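PDB 3CDX: Succinylglutamatedesuccinylase/aspartoacylase from Rhodobacter sphaeroides 2.4.1, which probably hydrolyses carbon-nitrogen bonds other than peptide bonds in linear amides, as a metal-dependent enzyme of the aspartoacylase family, here with calcium bound. Local coordinates for residues Ala94-Ala99 with Gln128-Phe133; Arg116-Asp121 with Thr200-Arg205. All blocks are in the same frame, centred on the assembly; numbering follows the deposited sequence.

Contact 1: residues Ala94-Ala99 with Gln128-Phe133; sequences AVNMPA and QMLAHF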
loop_
_atom_site.group_PDB
_atom_site.type_symbol
_atom_site.label_atom_id
_atom_site.label_comp_id
_atom_site.label_asym_id
_atom_site.label_seq_id
_atom_site.Cartn_x
_atom_site.Cartn_y
_atom_site.Cartn_z
ATOM N N ALA A 94 11.609 -24.341 7.683
ATOM C CA ALA A 94 11.044 -23.011 7.472
ATOM C C ALA A 94 11.757 -22.315 6.321
ATOM O O ALA A 94 12.555 -21.438 6.530
ATOM C CB ALA A 94 11.139 -22.201 8.776
ATOM N N VAL A 95 11.463 -22.744 5.093
ATOM C CA VAL A 95 12.264 -22.354 3.942
ATOM C C VAL A 95 12.038 -20.854 3.589
ATOM O O VAL A 95 12.990 -20.101 3.461
ATOM C CB VAL A 95 11.906 -23.222 2.724
ATOM C CG1 VAL A 95 12.543 -22.649 1.420
ATOM C CG2 VAL A 95 12.380 -24.669 2.928
ATOM N N ASN A 96 10.780 -20.449 3.439
ATOM C CA ASN A 96 10.427 -19.110 2.973
ATOM C C ASN A 96 10.204 -18.203 4.168
ATOM O O ASN A 96 9.061 -17.809 4.483
ATOM C CB ASN A 96 9.164 -19.241 2.108
ATOM C CG ASN A 96 8.914 -18.031 1.212
ATOM O OD1 ASN A 96 9.584 -16.992 1.324
ATOM N ND2 ASN A 96 7.918 -18.160 0.324
ATOM N N MET A 97 11.290 -17.891 4.866
ATOM C CA MET A 97 11.210 -17.120 6.116
ATOM C C MET A 97 10.423 -15.807 6.046
ATOM O O MET A 97 9.597 -15.540 6.918
ATOM C CB MET A 97 12.603 -16.861 6.687
ATOM C CG MET A 97 13.084 -18.010 7.628
ATOM S SD MET A 97 11.970 -18.348 9.051
ATOM C CE MET A 97 11.675 -16.828 9.807
ATOM N N PRO A 98 10.646 -14.987 4.987
ATOM C CA PRO A 98 9.811 -13.753 4.947
ATOM C C PRO A 98 8.301 -14.003 4.867
ATOM O O PRO A 98 7.506 -13.255 5.470
ATOM C CB PRO A 98 10.334 -13.001 3.701
ATOM C CG PRO A 98 11.765 -13.609 3.440
ATOM C CD PRO A 98 11.615 -15.061 3.858
ATOM N N ALA A 99 7.884 -15.025 4.126
ATOM C CA ALA A 99 6.447 -15.324 4.004
ATOM C C ALA A 99 5.918 -15.959 5.283
ATOM O O ALA A 99 4.727 -15.838 5.618
ATOM C CB ALA A 99 6.187 -16.246 2.795
ATOM N N GLN A 128 13.121 -16.077 -6.293
ATOM C CA GLN A 128 13.832 -16.749 -7.376
ATOM C C GLN A 128 15.216 -17.236 -6.947
ATOM O O GLN A 128 15.642 -18.331 -7.341
ATOM C CB GLN A 128 13.960 -15.842 -8.618
ATOM C CG GLN A 128 12.638 -15.376 -9.282
ATOM C CD GLN A 128 12.887 -14.469 -10.490
ATOM O OE1 GLN A 128 13.540 -13.423 -10.382
ATOM N NE2 GLN A 128 12.384 -14.882 -11.646
ATOM N N MET A 129 15.921 -16.417 -6.160
ATOM C CA MET A 129 17.268 -16.763 -5.675
ATOM C C MET A 129 17.207 -17.885 -4.613
ATOM O O MET A 129 18.048 -18.809 -4.557
ATOM C CB MET A 129 17.918 -15.471 -5.112
ATOM C CG MET A 129 19.004 -15.687 -4.056
ATOM S SD MET A 129 19.654 -14.189 -3.218
ATOM C CE MET A 129 18.582 -14.309 -1.728
ATOM N N LEU A 130 16.186 -17.812 -3.776
ATOM C CA LEU A 130 15.943 -18.866 -2.803
ATOM C C LEU A 130 15.518 -20.175 -3.494
ATOM O O LEU A 130 15.959 -21.238 -3.111
ATOM C CB LEU A 130 14.910 -18.411 -1.732
ATOM C CG LEU A 130 14.549 -19.447 -0.666
ATOM C CD1 LEU A 130 15.867 -19.940 0.084
ATOM C CD2 LEU A 130 13.512 -18.839 0.296
ATOM N N ALA A 131 14.666 -20.107 -4.506
ATOM C CA ALA A 131 14.287 -21.317 -5.215
ATOM C C ALA A 131 15.543 -21.944 -5.841
ATOM O O ALA A 131 15.715 -23.145 -5.784
ATOM C CB ALA A 131 13.248 -21.021 -6.267
ATOM N N HIS A 132 16.427 -21.124 -6.433
ATOM C CA HIS A 132 17.659 -21.660 -7.033
ATOM C C HIS A 132 18.574 -22.371 -6.015
ATOM O O HIS A 132 19.070 -23.488 -6.263
ATOM C CB HIS A 132 18.430 -20.577 -7.796
ATOM C CG HIS A 132 19.817 -20.998 -8.195
ATOM N ND1 HIS A 132 20.931 -20.699 -7.433
ATOM C CD2 HIS A 132 20.266 -21.699 -9.271
ATOM C CE1 HIS A 132 22.005 -21.209 -8.016
ATOM N NE2 HIS A 132 21.631 -21.820 -9.132
ATOM N N PHE A 133 18.778 -21.753 -4.855
ATOM C CA PHE A 133 19.596 -22.361 -3.783
ATOM C C PHE A 133 19.036 -23.717 -3.389
ATOM O O PHE A 133 19.779 -24.654 -3.191
ATOM C CB PHE A 133 19.653 -21.422 -2.562
ATOM C CG PHE A 133 20.339 -22.020 -1.319
ATOM C CD1 PHE A 133 21.737 -22.062 -1.218
ATOM C CD2 PHE A 133 19.583 -22.518 -0.264
ATOM C CE1 PHE A 133 22.365 -22.598 -0.104
ATOM C CE2 PHE A 133 20.213 -23.072 0.880
ATOM C CZ PHE A 133 21.613 -23.107 0.953
#
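L130 reaches V95 because its side chain is held fully stretched. CG lies anti to the backbone N (chi1 179°), and with CD1 turned to one side (chi2 57°) the other methyl, CD2, continues the extended chain straight out from the helix. V95 answers with a similar torsion: CG1 is anti to its own backbone N (chi1 169°) and faces the incoming leucine, while CG2 is carried to the other side of CB and stays clear of it. CD2 of L130 therefore does the touching.

It meets a mixed surface. CG1 of V95 lies 4.1 Å from CD2 of L130, an apolar contact between branched side chains, but the nearest atom is polar: the carbonyl O of V95 stands 3.4 Å from CD2 of L130. The methyl also comes to 4.1 Å from CA of N96. That carbonyl also takes part in an inverse gamma turn centred on N96, closed by a weak hydrogen bond from N of M97 to O of V95, 3.1 Å long. The leucine thus packs on the turn that leads into helix 97-102. N96 occupies the N-cap position, yet its amide is used elsewhere: ND2 binds the carbonyl of V62, next to the calcium ligand H63.

Around this buried meeting, V95 and N96 make backbone bonds to G60, the last residue of strand 55-60, and to G61 just beyond it, and V95 also touches L134 one turn further along helix 126-138. M97 packs on V41 and I43 of strand 40-50, and M129 and F133 rest on strand 21-30.

Contact 2: residues Arg116-Asp121 with Thr200-Arg205; sequences RCFPGD and TSCVER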
loop_
_atom_site.group_PDB
_atom_site.type_symbol
_atom_site.label_atom_id
_atom_site.label_comp_id
_atom_site.label_asym_id
_atom_site.label_seq_id
_atom_site.Cartn_x
_atom_site.Cartn_y
_atom_site.Cartn_z
ATOM N N ARG A 116 5.957 -21.170 -7.842
ATOM C CA ARG A 116 5.809 -20.984 -9.266
ATOM C C ARG A 116 7.141 -20.437 -9.814
ATOM O O ARG A 116 7.159 -19.932 -10.953
ATOM C CB ARG A 116 4.654 -19.996 -9.585
ATOM C CG ARG A 116 3.281 -20.375 -9.046
ATOM C CD ARG A 116 2.834 -21.755 -9.540
ATOM N NE ARG A 116 1.476 -22.124 -9.127
ATOM C CZ ARG A 116 1.168 -23.017 -8.180
ATOM N NH1 ARG A 116 2.118 -23.651 -7.504
ATOM N NH2 ARG A 116 -0.111 -23.267 -7.893
ATOM N N CYS A 117 8.219 -20.512 -8.998
ATOM C CA CYS A 117 9.536 -19.906 -9.327
ATOM C C CYS A 117 10.691 -20.883 -9.610
ATOM O O CYS A 117 11.791 -20.454 -9.961
ATOM C CB CYS A 117 10.019 -18.926 -8.229
ATOM S SG CYS A 117 9.089 -17.400 -8.127
ATOM N N PHE A 118 10.468 -22.177 -9.426
ATOM C CA PHE A 118 11.535 -23.151 -9.639
ATOM C C PHE A 118 11.744 -23.424 -11.140
ATOM O O PHE A 118 10.783 -23.331 -11.922
ATOM C CB PHE A 118 11.216 -24.437 -8.900
ATOM C CG PHE A 118 11.388 -24.334 -7.403
ATOM C CD1 PHE A 118 10.332 -23.976 -6.604
ATOM C CD2 PHE A 118 12.627 -24.586 -6.810
ATOM C CE1 PHE A 118 10.482 -23.870 -5.239
ATOM C CE2 PHE A 118 12.796 -24.489 -5.447
ATOM C CZ PHE A 118 11.721 -24.136 -4.653
ATOM N N PRO A 119 12.982 -23.804 -11.542
ATOM C CA PRO A 119 14.185 -24.008 -10.723
ATOM C C PRO A 119 14.899 -22.734 -10.195
ATOM O O PRO A 119 15.852 -22.850 -9.409
ATOM C CB PRO A 119 15.098 -24.842 -11.641
ATOM C CG PRO A 119 14.650 -24.500 -13.046
ATOM C CD PRO A 119 13.196 -24.151 -12.962
ATOM N N GLY A 120 14.447 -21.553 -10.623
ATOM C CA GLY A 120 14.900 -20.291 -10.063
ATOM C C GLY A 120 16.059 -19.663 -10.811
ATOM O O GLY A 120 16.649 -20.277 -11.699
ATOM N N ASP A 121 16.432 -18.455 -10.387
ATOM C CA ASP A 121 17.467 -17.666 -11.048
ATOM C C ASP A 121 18.329 -17.072 -9.928
ATOM O O ASP A 121 17.821 -16.344 -9.081
ATOM C CB ASP A 121 16.766 -16.592 -11.915
ATOM C CG ASP A 121 17.735 -15.559 -12.541
ATOM O OD1 ASP A 121 18.971 -15.587 -12.320
ATOM O OD2 ASP A 121 17.215 -14.677 -13.253
ATOM N N THR A 200 8.507 -29.713 -6.034
ATOM C CA THR A 200 8.369 -31.153 -6.324
ATOM C C THR A 200 8.768 -31.467 -7.770
ATOM O O THR A 200 9.435 -32.469 -8.024
ATOM C CB THR A 200 6.966 -31.742 -5.933
ATOM O OG1 THR A 200 5.912 -31.042 -6.607
ATOM C CG2 THR A 200 6.718 -31.611 -4.431
ATOM N N SER A 201 8.420 -30.586 -8.714
ATOM C CA SER A 201 8.774 -30.818 -10.122
ATOM C C SER A 201 10.294 -30.812 -10.317
ATOM O O SER A 201 10.808 -31.495 -11.205
ATOM C CB SER A 201 8.069 -29.834 -11.073
ATOM O OG SER A 201 8.619 -28.533 -10.969
ATOM N N CYS A 202 11.007 -30.073 -9.465
ATOM C CA CYS A 202 12.469 -30.111 -9.435
ATOM C C CYS A 202 12.977 -31.454 -8.953
ATOM O O CYS A 202 13.860 -32.033 -9.573
ATOM C CB CYS A 202 13.026 -29.030 -8.526
ATOM S SG CYS A 202 12.888 -27.428 -9.221
ATOM N N VAL A 203 12.432 -31.930 -7.837
ATOM C CA VAL A 203 12.792 -33.229 -7.279
ATOM C C VAL A 203 12.580 -34.316 -8.344
ATOM O O VAL A 203 13.439 -35.192 -8.539
ATOM C CB VAL A 203 11.954 -33.576 -6.009
ATOM C CG1 VAL A 203 12.362 -34.966 -5.459
ATOM C CG2 VAL A 203 12.040 -32.457 -4.895
ATOM N N GLU A 204 11.436 -34.225 -9.029
ATOM C CA GLU A 204 11.058 -35.170 -10.070
ATOM C C GLU A 204 11.996 -35.080 -11.263
ATOM O O GLU A 204 12.492 -36.105 -11.727
ATOM C CB GLU A 204 9.579 -35.026 -10.455
ATOM C CG GLU A 204 8.671 -35.907 -9.538
ATOM C CD GLU A 204 7.228 -35.402 -9.399
ATOM O OE1 GLU A 204 6.861 -34.497 -10.164
ATOM O OE2 GLU A 204 6.460 -35.917 -8.514
ATOM N N ARG A 205 12.284 -33.870 -11.721
ATOM C CA ARG A 205 13.205 -33.689 -12.846
ATOM C C ARG A 205 14.575 -34.327 -12.581
ATOM O O ARG A 205 15.177 -34.909 -13.485
ATOM C CB ARG A 205 13.372 -32.212 -13.174
#
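The ring of F118 has the sulfur of C202 at an oblique position: SG sits 4.7 Å from the ring centroid, 59° off the ring normal. Elsewhere round the same ring come F199, its plane inclined by about 55°, and A131 of helix 126-138. The second flat group is the ring of P119, whose CB is 4.2 Å from SG of C202.

The sulfur comes closest not to the aromatic carbons but to the root of the side chain, CB of F118, at 3.4 Å; CD2 of F118 follows at 3.7 Å. In C202 the SG lies anti to the carbonyl carbon (chi1 -73°), a setting that directs it out of the helix toward the chain opposite. There one small group bears on two successive residues, since CA of P119 is also 4.0 Å from SG of C202. The peptide bond between F118 and P119 is cis, which draws their CA atoms to 3.0 Å of each other and lets both bear on the same sulfur.

Further contacts hold the neighbourhood together: the C202 side chain touches D135 in the last turn of helix 126-138 and L139 just past its end, and the backbone of F118 is bonded to S197 just ahead of helix 199-205. The carbonyl O of F118 accepts a hydrogen bond from NH2 of R123 of a neighbouring subunit, which also packs on P119. The pairing is a cysteine sulfur-aromatic contact, here joining a cis-proline loop to a short helix within the aspartoacylase catalytic domain, with the F118 side chain about 8 Å from those of the calcium ligands H63 and H149.

In the fold
Helix 126-138 unites the two contacts, whose centres lie 12 Å apart. It supplies L130 to contact 1, and it also meets the 116-121 loop of contact 2, where CB of H132 packs against O of P119 and the backbone O of Q128 probably bonds to N of D121. Contact 1 is wholly buried, a methyl set against a methyl and a backbone carbonyl beside the metal-binding region. Contact 2 combines buried F118 and C202 with exposed P119, and its chemistry is that of one sulfur against a phenylalanine and a proline, the ring met obliquely. Subunit neighbours differ as well: A94 and M97 of 94-99 meet a second subunit, whereas the 116-121 loop meets a third.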